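Dextranase (Pseudarthrobacter oxydans, PDB 6NZS) catalyses the endohydrolysis of alpha-1,6-glucosidic linkages in dextran, and joins an N-terminal Ig-like beta domain to a right-handed parallel beta-helix. Local coordinates at residues A[30-35]-A[55-60]; A[81-86]-A[181-186]; A[332-337]-A[356-361]; A[432-437]-A[480-485]. All blocks are in the same frame, centred on the assembly; numbering follows the deposited sequence.

Contacts 1 and 2 lie in the N-terminal beta domain, contacts 3 and 4 between successive rungs of the parallel beta-helix. The first two have centres about 11 Å apart and lie on neighbouring strands, 51-58 and 84-92: Ser34 OG meets Ser86 OG at 2.7 Å, a probable hydrogen bond. The two domains meet through contacts 1 and 2 against 3 and 4. Ser58 OG of contact 1 lies 2.6 Å from Glu336 OE1 of contact 3, and Met85 of contact 2 packs on Val361. Contact 2 is tied to contact 4 by the salt bridge Glu181 OE2 to Arg437 NH1, 2.7 Å. Contacts 3 and 4, centres about 20 Å apart, sample the helix at separate rungs.

Contact 1. Residues A[30-35]-A[55-60]; sequences EVRRSS and TYMSIP
Val31 brings CG1 to the edge of the Tyr56 ring, 3.8 Å from CD1, a compact branched residue where strand segments 31-33 and 56-58 run at 97°. Arg32 and Met57 carry most of the contact. The carbonyl O of Arg32 takes a weak bond from Met57 N, and a water bridges the same two atoms. Beyond CB the arginine chain starts extended, then bends at chi3 (-55°), which sets the guanidinium beside Ile59: CD1 of Ile59 lies against one face, toward its rim, 3.6 Å from Arg32 NH1, while Met57 O is near the edge. The hydrogen bonds of NH1 go to Asn21 O and Gly24 O. With an alanine here, those two carbonyls would probably lose their donor and Ile59 its flat cover. Arg33 forms the single beta bridge with Tyr56 and sends its guanidinium to Asp38. Ser34 N gives Thr55 O the straight bond of the contact (2.9 Å, 169°), and its small CB rests 3.5 Å from Thr55 CG2. Ser35 comes alongside the Met57 thioether, OG 4.0 Å from CE. Strand 18-20 pairs in parallel with strand 31-33, and strand 84-92 runs antiparallel beside strand 51-58, where Met57 also touches Thr84 and Ser86.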
# COMPACT_ATOMS: atom_id res chain seq x y z
N GLU A 30 8.91 10.76 21.34
CA GLU A 30 9.45 11.53 20.22
C GLU A 30 8.76 11.13 18.92
O GLU A 30 8.25 10.02 18.78
CB GLU A 30 10.96 11.29 20.08
CG GLU A 30 11.77 11.80 21.28
CD GLU A 30 13.24 11.44 21.18
OE1 GLU A 30 13.59 10.55 20.37
OE2 GLU A 30 14.05 12.05 21.92
N VAL A 31 8.76 12.05 17.96
CA VAL A 31 8.26 11.80 16.61
C VAL A 31 9.39 12.12 15.63
O VAL A 31 9.98 13.20 15.68
CB VAL A 31 7.03 12.67 16.29
CG1 VAL A 31 6.57 12.44 14.85
CG2 VAL A 31 5.89 12.38 17.27
N ARG A 32 9.67 11.18 14.72
CA ARG A 32 10.73 11.39 13.73
C ARG A 32 10.28 12.41 12.69
O ARG A 32 9.25 12.21 12.02
CB ARG A 32 11.09 10.08 13.05
CG ARG A 32 12.50 10.09 12.44
CD ARG A 32 12.77 8.87 11.55
NE ARG A 32 12.55 7.58 12.21
CZ ARG A 32 13.44 6.95 12.97
NH1 ARG A 32 14.64 7.49 13.18
NH2 ARG A 32 13.13 5.78 13.52
N ARG A 33 11.04 13.49 12.54
CA ARG A 33 10.79 14.52 11.55
C ARG A 33 11.65 14.22 10.32
O ARG A 33 12.79 13.76 10.45
CB ARG A 33 11.18 15.89 12.11
CG ARG A 33 11.08 17.02 11.10
CD ARG A 33 11.40 18.36 11.73
NE ARG A 33 11.60 19.36 10.70
CZ ARG A 33 11.98 20.61 10.93
NH1 ARG A 33 12.21 21.01 12.17
NH2 ARG A 33 12.16 21.44 9.91
N SER A 34 11.13 14.52 9.13
CA SER A 34 11.94 14.34 7.92
C SER A 34 13.20 15.19 7.96
O SER A 34 13.15 16.40 8.19
CB SER A 34 11.14 14.71 6.68
OG SER A 34 11.94 14.59 5.50
N SER A 35 14.34 14.54 7.71
CA SER A 35 15.61 15.25 7.56
C SER A 35 15.76 15.91 6.20
O SER A 35 16.69 16.70 6.01
CB SER A 35 16.77 14.27 7.72
OG SER A 35 16.73 13.68 9.00
N THR A 55 6.28 17.18 8.41
CA THR A 55 6.66 16.07 7.54
C THR A 55 7.25 14.98 8.41
O THR A 55 8.34 15.15 8.98
CB THR A 55 7.62 16.49 6.43
OG1 THR A 55 7.05 17.57 5.67
CG2 THR A 55 7.88 15.32 5.49
N TYR A 56 6.53 13.87 8.52
CA TYR A 56 6.97 12.67 9.22
C TYR A 56 8.01 11.94 8.38
O TYR A 56 8.17 12.18 7.19
CB TYR A 56 5.78 11.73 9.40
CG TYR A 56 4.64 12.34 10.19
CD1 TYR A 56 4.67 12.34 11.58
CD2 TYR A 56 3.55 12.93 9.55
CE1 TYR A 56 3.65 12.91 12.31
CE2 TYR A 56 2.52 13.50 10.28
CZ TYR A 56 2.58 13.49 11.66
OH TYR A 56 1.55 14.06 12.39
N MET A 57 8.70 10.99 9.02
CA MET A 57 9.64 10.15 8.27
C MET A 57 9.74 8.76 8.89
O MET A 57 9.81 8.61 10.12
CB MET A 57 11.04 10.78 8.17
CG MET A 57 11.98 10.03 7.23
SD MET A 57 13.57 10.84 6.98
CE MET A 57 14.32 10.54 8.57
N SER A 58 9.75 7.75 8.03
CA SER A 58 9.97 6.36 8.42
C SER A 58 11.27 5.88 7.80
O SER A 58 11.60 6.26 6.67
CB SER A 58 8.80 5.50 7.92
OG SER A 58 9.09 4.12 8.03
N ILE A 59 12.02 5.08 8.55
CA ILE A 59 13.26 4.48 8.04
C ILE A 59 13.21 2.98 8.28
O ILE A 59 12.45 2.50 9.14
CB ILE A 59 14.52 5.13 8.67
CG1 ILE A 59 14.69 4.73 10.14
CG2 ILE A 59 14.47 6.63 8.54
CD1 ILE A 59 16.01 5.24 10.77
N PRO A 60 13.97 2.20 7.50
CA PRO A 60 13.88 0.74 7.59
C PRO A 60 14.20 0.23 8.98
O PRO A 60 15.24 0.57 9.57
CB PRO A 60 14.91 0.26 6.55
CG PRO A 60 14.99 1.40 5.56
CD PRO A 60 14.83 2.64 6.39
O HOH W 1 7.44 10.17 11.84

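Contact 2. Residues A[81-86]-A[181-186]; sequences AGLTMS and EPRNSM
Arg183 reaches back past the start of strand 84-92 to the carbonyl of Ala81. Leaving the backbone with CG anti to N (chi1 -174°), the side chain lays CG 3.9 Å from Leu83 CD2; CD passes beside the carbonyl oxygens of Ala81 and Gly82. A bend at chi3 then turns the guanidinium so that NH1 donates to Ala81 O at 2.9 Å, with the oxygen in the guanidinium plane. That carbonyl lies where helix 76-81 gives way to Gly82, whose positive phi, easily adopted without a side chain, belongs to a Schellman motif. Beyond, the strands pair in parallel, Thr84 N to Arg183 O, Ser185 N to Thr84 O, and Ser86 N to Ser185 O (2.8 Å). On the face that Thr84 and Asn184 share, Thr84 OG1 donates to Asn184 OD1 at 2.7 Å, in the amide plane and on a lone pair. A water bridges the same OD1 to Gly82 O, while Asn184 ND2 turns to Gln153. Two donors thus grip OD1, fixing which way the buried amide is flipped, and the cationic guanidinium is suited to the neighbourhood of a helix C-terminus, where it would probably be stabilised by the carbonyl dipoles.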
# COMPACT_ATOMS: atom_id res chain seq x y z
N ALA A 81 20.90 0.64 1.54
CA ALA A 81 20.93 1.75 0.59
C ALA A 81 20.53 3.07 1.22
O ALA A 81 20.62 4.11 0.56
CB ALA A 81 20.03 1.45 -0.61
N GLY A 82 20.09 3.06 2.48
CA GLY A 82 19.71 4.32 3.11
C GLY A 82 18.42 4.90 2.59
O GLY A 82 18.27 6.12 2.54
N LEU A 83 17.46 4.06 2.21
CA LEU A 83 16.17 4.59 1.78
C LEU A 83 15.38 5.11 2.98
O LEU A 83 15.46 4.58 4.09
CB LEU A 83 15.35 3.50 1.09
CG LEU A 83 15.98 2.76 -0.08
CD1 LEU A 83 14.97 1.84 -0.78
CD2 LEU A 83 16.59 3.72 -1.07
N THR A 84 14.59 6.15 2.75
CA THR A 84 13.66 6.65 3.75
C THR A 84 12.38 7.04 3.05
O THR A 84 12.36 7.25 1.83
CB THR A 84 14.17 7.89 4.52
OG1 THR A 84 14.21 9.04 3.65
CG2 THR A 84 15.55 7.65 5.10
N MET A 85 11.30 7.14 3.82
CA MET A 85 10.02 7.59 3.29
C MET A 85 9.48 8.70 4.19
O MET A 85 9.14 8.45 5.35
CB MET A 85 9.01 6.45 3.16
CG MET A 85 7.64 6.92 2.65
SD MET A 85 6.53 5.58 2.17
CE MET A 85 7.33 5.02 0.68
N SER A 86 9.42 9.91 3.65
CA SER A 86 8.84 11.05 4.36
C SER A 86 7.43 11.29 3.83
O SER A 86 7.13 10.99 2.67
CB SER A 86 9.66 12.33 4.14
OG SER A 86 10.97 12.20 4.68
N GLU A 181 14.09 5.90 -8.58
CA GLU A 181 13.14 6.53 -7.67
C GLU A 181 13.92 7.40 -6.68
O GLU A 181 15.15 7.28 -6.58
CB GLU A 181 12.31 5.48 -6.92
CG GLU A 181 13.16 4.72 -5.91
CD GLU A 181 12.49 3.52 -5.25
OE1 GLU A 181 11.29 3.29 -5.47
OE2 GLU A 181 13.18 2.80 -4.51
N PRO A 182 13.24 8.28 -5.94
CA PRO A 182 13.93 9.03 -4.89
C PRO A 182 14.48 8.09 -3.82
O PRO A 182 13.79 7.17 -3.37
CB PRO A 182 12.83 9.93 -4.31
CG PRO A 182 11.85 10.09 -5.46
CD PRO A 182 11.85 8.75 -6.14
N ARG A 183 15.73 8.32 -3.42
CA ARG A 183 16.27 7.59 -2.27
C ARG A 183 15.51 7.95 -1.00
O ARG A 183 15.18 7.07 -0.19
CB ARG A 183 17.75 7.94 -2.08
CG ARG A 183 18.43 7.11 -1.00
CD ARG A 183 19.91 7.46 -0.78
NE ARG A 183 20.70 7.50 -2.02
CZ ARG A 183 21.44 6.50 -2.50
NH1 ARG A 183 21.52 5.33 -1.87
NH2 ARG A 183 22.11 6.67 -3.62
N ASN A 184 15.25 9.24 -0.82
CA ASN A 184 14.47 9.75 0.30
C ASN A 184 13.16 10.23 -0.32
O ASN A 184 13.11 11.30 -0.94
CB ASN A 184 15.24 10.86 1.00
CG ASN A 184 16.55 10.36 1.55
OD1 ASN A 184 16.58 9.57 2.49
ND2 ASN A 184 17.65 10.79 0.95
N SER A 185 12.13 9.42 -0.19
CA SER A 185 10.87 9.76 -0.84
C SER A 185 10.10 10.79 -0.03
O SER A 185 10.32 10.98 1.17
CB SER A 185 10.05 8.50 -1.12
OG SER A 185 9.70 7.81 0.07
N MET A 186 9.18 11.47 -0.71
CA MET A 186 8.39 12.54 -0.11
C MET A 186 6.96 12.42 -0.64
O MET A 186 6.71 12.72 -1.81
CB MET A 186 8.97 13.92 -0.45
CG MET A 186 8.12 15.09 0.08
SD MET A 186 7.96 15.05 1.88
CE MET A 186 6.81 16.40 2.14
O HOH W 2 18.92 8.55 3.29
O HOH W 3 10.97 5.36 0.10

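Contact 3. Residues A[332-337]-A[356-361]; sequences VTVAEP and ENYKQV
Tyr358 lays its ring beside two valines of the preceding rung. Val332 CG2 comes to the ring edge, 3.6 Å from CD1 of Tyr358, and Val334 CG2 touches farther along, 3.7 Å from CE1 and 3.5 Å from the phenol OH. With chi1 at 169° the ring is carried back alongside segment 332-337, where a long flat residue can span both methyls. A serine in its place would probably open a gap against Val332 and Val334. On the other side of the strands Val361 CG2 packs on Ala335 CB at 3.6 Å and on Thr333 CG2, short side chains that fit the close spacing of the paired strands.

What sets this spacing is the parallel pairing behind it: Lys359 N to Val332 O, Val334 N to Lys359 O (2.8 Å, 171°), Val361 N to Val334 O and Glu336 N to Val361 O. Farther out, in the N-terminal domain, Trp87 covers Thr333, Ala335 and Val361, and Phe189 meets Val361 and Lys359. Lys359 runs its CD past Thr333 OG1 at 3.6 Å, then carries NZ to Asn357 O at 2.9 Å, to Gly331 O and to the carboxylate of Glu191. Gln360, extended away from the sheet, bonds Ser363 and Thr368. The buried ammonium is thus paired with a carboxylate and two carbonyls, which probably keeps it charged and ties the helix to the domain resting on it.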
# COMPACT_ATOMS: atom_id res chain seq x y z
N VAL A 332 -6.87 7.37 8.38
CA VAL A 332 -5.65 7.05 9.11
C VAL A 332 -4.49 6.71 8.18
O VAL A 332 -4.67 6.19 7.07
CB VAL A 332 -5.89 5.92 10.14
CG1 VAL A 332 -6.94 6.33 11.16
CG2 VAL A 332 -6.31 4.65 9.44
N THR A 333 -3.28 6.99 8.66
CA THR A 333 -2.04 6.56 8.04
C THR A 333 -1.47 5.47 8.94
O THR A 333 -1.22 5.71 10.12
CB THR A 333 -1.04 7.72 7.97
OG1 THR A 333 -1.58 8.76 7.15
CG2 THR A 333 0.29 7.28 7.37
N VAL A 334 -1.28 4.28 8.37
CA VAL A 334 -0.66 3.15 9.05
C VAL A 334 0.81 3.12 8.63
O VAL A 334 1.11 2.94 7.44
CB VAL A 334 -1.37 1.84 8.71
CG1 VAL A 334 -0.61 0.64 9.28
CG2 VAL A 334 -2.81 1.89 9.22
N ALA A 335 1.72 3.32 9.58
CA ALA A 335 3.14 3.42 9.29
C ALA A 335 3.91 2.27 9.92
O ALA A 335 3.58 1.81 11.01
CB ALA A 335 3.70 4.74 9.84
N GLU A 336 4.95 1.83 9.21
CA GLU A 336 5.93 0.88 9.74
C GLU A 336 5.33 -0.37 10.38
O GLU A 336 5.62 -0.69 11.54
CB GLU A 336 6.90 1.57 10.69
CG GLU A 336 8.30 1.68 10.15
CD GLU A 336 9.18 2.56 11.00
OE1 GLU A 336 9.43 3.71 10.61
OE2 GLU A 336 9.65 2.07 12.05
N PRO A 337 4.51 -1.12 9.66
CA PRO A 337 3.94 -2.34 10.22
C PRO A 337 5.02 -3.40 10.41
O PRO A 337 5.96 -3.49 9.60
CB PRO A 337 2.92 -2.77 9.16
CG PRO A 337 3.44 -2.19 7.89
CD PRO A 337 4.06 -0.88 8.27
N GLU A 356 -11.75 4.63 3.01
CA GLU A 356 -11.44 5.78 2.18
C GLU A 356 -10.38 6.66 2.83
O GLU A 356 -10.31 6.78 4.05
CB GLU A 356 -12.67 6.62 1.86
CG GLU A 356 -13.32 7.23 3.04
CD GLU A 356 -14.82 7.38 2.82
OE1 GLU A 356 -15.24 7.73 1.70
OE2 GLU A 356 -15.57 7.13 3.76
N ASN A 357 -9.55 7.26 1.98
CA ASN A 357 -8.55 8.23 2.43
C ASN A 357 -7.64 7.63 3.48
O ASN A 357 -7.33 8.26 4.50
CB ASN A 357 -9.20 9.55 2.85
CG ASN A 357 -9.87 10.22 1.67
OD1 ASN A 357 -10.98 9.87 1.29
ND2 ASN A 357 -9.15 11.14 1.03
N TYR A 358 -7.22 6.40 3.21
CA TYR A 358 -6.42 5.55 4.08
C TYR A 358 -5.07 5.36 3.42
O TYR A 358 -4.99 5.23 2.18
CB TYR A 358 -7.15 4.21 4.22
CG TYR A 358 -6.38 3.11 4.87
CD1 TYR A 358 -6.38 2.95 6.25
CD2 TYR A 358 -5.67 2.19 4.10
CE1 TYR A 358 -5.69 1.92 6.85
CE2 TYR A 358 -4.97 1.15 4.70
CZ TYR A 358 -4.98 1.03 6.07
OH TYR A 358 -4.30 -0.00 6.67
N LYS A 359 -4.00 5.35 4.22
CA LYS A 359 -2.65 5.26 3.68
C LYS A 359 -1.82 4.28 4.49
O LYS A 359 -1.97 4.16 5.71
CB LYS A 359 -1.92 6.61 3.69
CG LYS A 359 -2.69 7.76 3.05
CD LYS A 359 -3.50 8.52 4.12
CE LYS A 359 -4.47 9.47 3.51
NZ LYS A 359 -5.15 10.19 4.61
N GLN A 360 -0.92 3.58 3.79
CA GLN A 360 0.07 2.72 4.42
C GLN A 360 1.45 3.17 3.94
O GLN A 360 1.68 3.27 2.73
CB GLN A 360 -0.19 1.26 4.04
CG GLN A 360 0.75 0.26 4.68
CD GLN A 360 0.39 -1.17 4.27
OE1 GLN A 360 -0.78 -1.49 4.00
NE2 GLN A 360 1.39 -2.02 4.21
N VAL A 361 2.34 3.47 4.88
CA VAL A 361 3.67 4.01 4.58
C VAL A 361 4.72 3.24 5.36
O VAL A 361 4.44 2.64 6.40
CB VAL A 361 3.80 5.52 4.89
CG1 VAL A 361 2.80 6.32 4.07
CG2 VAL A 361 3.60 5.81 6.37

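Contact 4. Residues A[432-437]-A[480-485]; sequences TVIHNR and TVEGMT
Val433 and Val481 occupy equivalent places on adjacent rungs of the parallel beta-helix, the fold that family 49 hydrolases share with the pectate lyase clan. Backbone bonds set the register: Val433 N donates to Thr480 O at 2.7 Å, and Glu482 N to Val433 O almost straight (3.0 Å, 175°). Apolar packing is lighter. Val433 CB lies 4.3 Å from Val481 CG2, beta-branched residues being well fitted to the extended backbone, and on the opposite face Thr432 and Thr480 stand side by side, pointing the same way. Glu482 runs its carboxylate past Thr432, OE2 3.7 Å from CG2 of that threonine, while OE1 is taken by Ser119. The remaining polar links are made by Asn436, which meets Met484 and Thr485 just beyond the corner at Gly483. With chi1 at 76°, CG of Asn436 is tucked between its own N and carbonyl carbon, and the amide points at the other rung. ND2 donates to Met484 O and also to a water that in turn donates to Val433 O and Glu482 O. The Thr485 side chain crosses that of Asn436 at about a right angle, and its OG1 donates to Asn436 OD1 at 3.0 Å from above the carbonyl plane, 53° out of it.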
# COMPACT_ATOMS: atom_id res chain seq x y z
N THR A 432 -2.59 3.50 -9.90
CA THR A 432 -1.31 3.96 -10.41
C THR A 432 -0.21 3.38 -9.53
O THR A 432 -0.12 3.73 -8.34
CB THR A 432 -1.22 5.48 -10.45
OG1 THR A 432 -2.34 6.00 -11.18
CG2 THR A 432 0.04 5.92 -11.15
N VAL A 433 0.62 2.53 -10.12
CA VAL A 433 1.79 1.99 -9.44
C VAL A 433 2.94 2.93 -9.79
O VAL A 433 3.53 2.83 -10.87
CB VAL A 433 2.07 0.55 -9.88
CG1 VAL A 433 3.20 -0.08 -9.05
CG2 VAL A 433 0.79 -0.30 -9.77
N ILE A 434 3.20 3.89 -8.90
CA ILE A 434 4.14 4.96 -9.24
C ILE A 434 5.58 4.49 -9.21
O ILE A 434 6.43 5.05 -9.90
CB ILE A 434 3.92 6.22 -8.37
CG1 ILE A 434 4.00 5.92 -6.87
CG2 ILE A 434 2.60 6.93 -8.73
CD1 ILE A 434 4.15 7.20 -6.02
N HIS A 435 5.88 3.47 -8.39
CA HIS A 435 7.20 2.88 -8.32
C HIS A 435 7.05 1.42 -7.96
O HIS A 435 6.04 1.00 -7.39
CB HIS A 435 8.06 3.57 -7.25
CG HIS A 435 8.40 4.98 -7.58
ND1 HIS A 435 9.20 5.30 -8.65
CD2 HIS A 435 8.02 6.15 -7.02
CE1 HIS A 435 9.31 6.62 -8.73
NE2 HIS A 435 8.61 7.16 -7.75
N ASN A 436 8.09 0.65 -8.28
CA ASN A 436 8.15 -0.74 -7.85
C ASN A 436 9.60 -1.19 -7.94
O ASN A 436 10.36 -0.69 -8.77
CB ASN A 436 7.27 -1.65 -8.71
CG ASN A 436 7.88 -1.95 -10.06
OD1 ASN A 436 8.51 -3.00 -10.25
ND2 ASN A 436 7.74 -1.02 -11.00
N ARG A 437 9.96 -2.15 -7.09
CA ARG A 437 11.30 -2.73 -7.11
C ARG A 437 11.23 -4.23 -7.31
O ARG A 437 12.03 -4.99 -6.74
CB ARG A 437 12.10 -2.36 -5.86
CG ARG A 437 12.56 -0.89 -5.82
CD ARG A 437 13.65 -0.65 -4.77
NE ARG A 437 13.24 -1.05 -3.43
CZ ARG A 437 12.53 -0.30 -2.60
NH1 ARG A 437 12.14 0.92 -2.95
NH2 ARG A 437 12.20 -0.78 -1.40
N THR A 480 -1.85 2.09 -14.32
CA THR A 480 -0.73 2.84 -14.87
C THR A 480 0.51 2.49 -14.07
O THR A 480 0.55 2.70 -12.85
CB THR A 480 -1.04 4.33 -14.79
OG1 THR A 480 -2.18 4.62 -15.62
CG2 THR A 480 0.14 5.16 -15.25
N VAL A 481 1.52 1.94 -14.75
CA VAL A 481 2.76 1.52 -14.11
C VAL A 481 3.86 2.43 -14.63
O VAL A 481 4.19 2.42 -15.83
CB VAL A 481 3.07 0.05 -14.39
CG1 VAL A 481 4.35 -0.37 -13.67
CG2 VAL A 481 1.89 -0.83 -13.97
N GLU A 482 4.42 3.24 -13.74
CA GLU A 482 5.38 4.26 -14.14
C GLU A 482 6.81 3.75 -13.97
O GLU A 482 7.11 3.00 -13.03
CB GLU A 482 5.17 5.54 -13.32
CG GLU A 482 3.74 6.08 -13.45
CD GLU A 482 3.65 7.58 -13.28
OE1 GLU A 482 4.60 8.31 -13.67
OE2 GLU A 482 2.63 8.05 -12.76
N GLY A 483 7.69 4.17 -14.88
CA GLY A 483 9.04 3.63 -14.88
C GLY A 483 9.07 2.16 -15.29
O GLY A 483 8.16 1.63 -15.93
N MET A 484 10.16 1.49 -14.91
CA MET A 484 10.39 0.10 -15.29
C MET A 484 9.73 -0.87 -14.31
O MET A 484 9.67 -0.61 -13.11
CB MET A 484 11.89 -0.20 -15.29
CG MET A 484 12.68 0.61 -16.29
SD MET A 484 14.45 0.22 -16.23
CE MET A 484 14.90 0.90 -14.65
N THR A 485 9.26 -2.00 -14.83
CA THR A 485 8.80 -3.10 -13.98
C THR A 485 9.28 -4.42 -14.58
O THR A 485 9.93 -4.45 -15.63
CB THR A 485 7.28 -3.08 -13.73
OG1 THR A 485 6.98 -3.93 -12.62
CG2 THR A 485 6.50 -3.56 -14.95
O HOH W 4 6.14 1.45 -10.99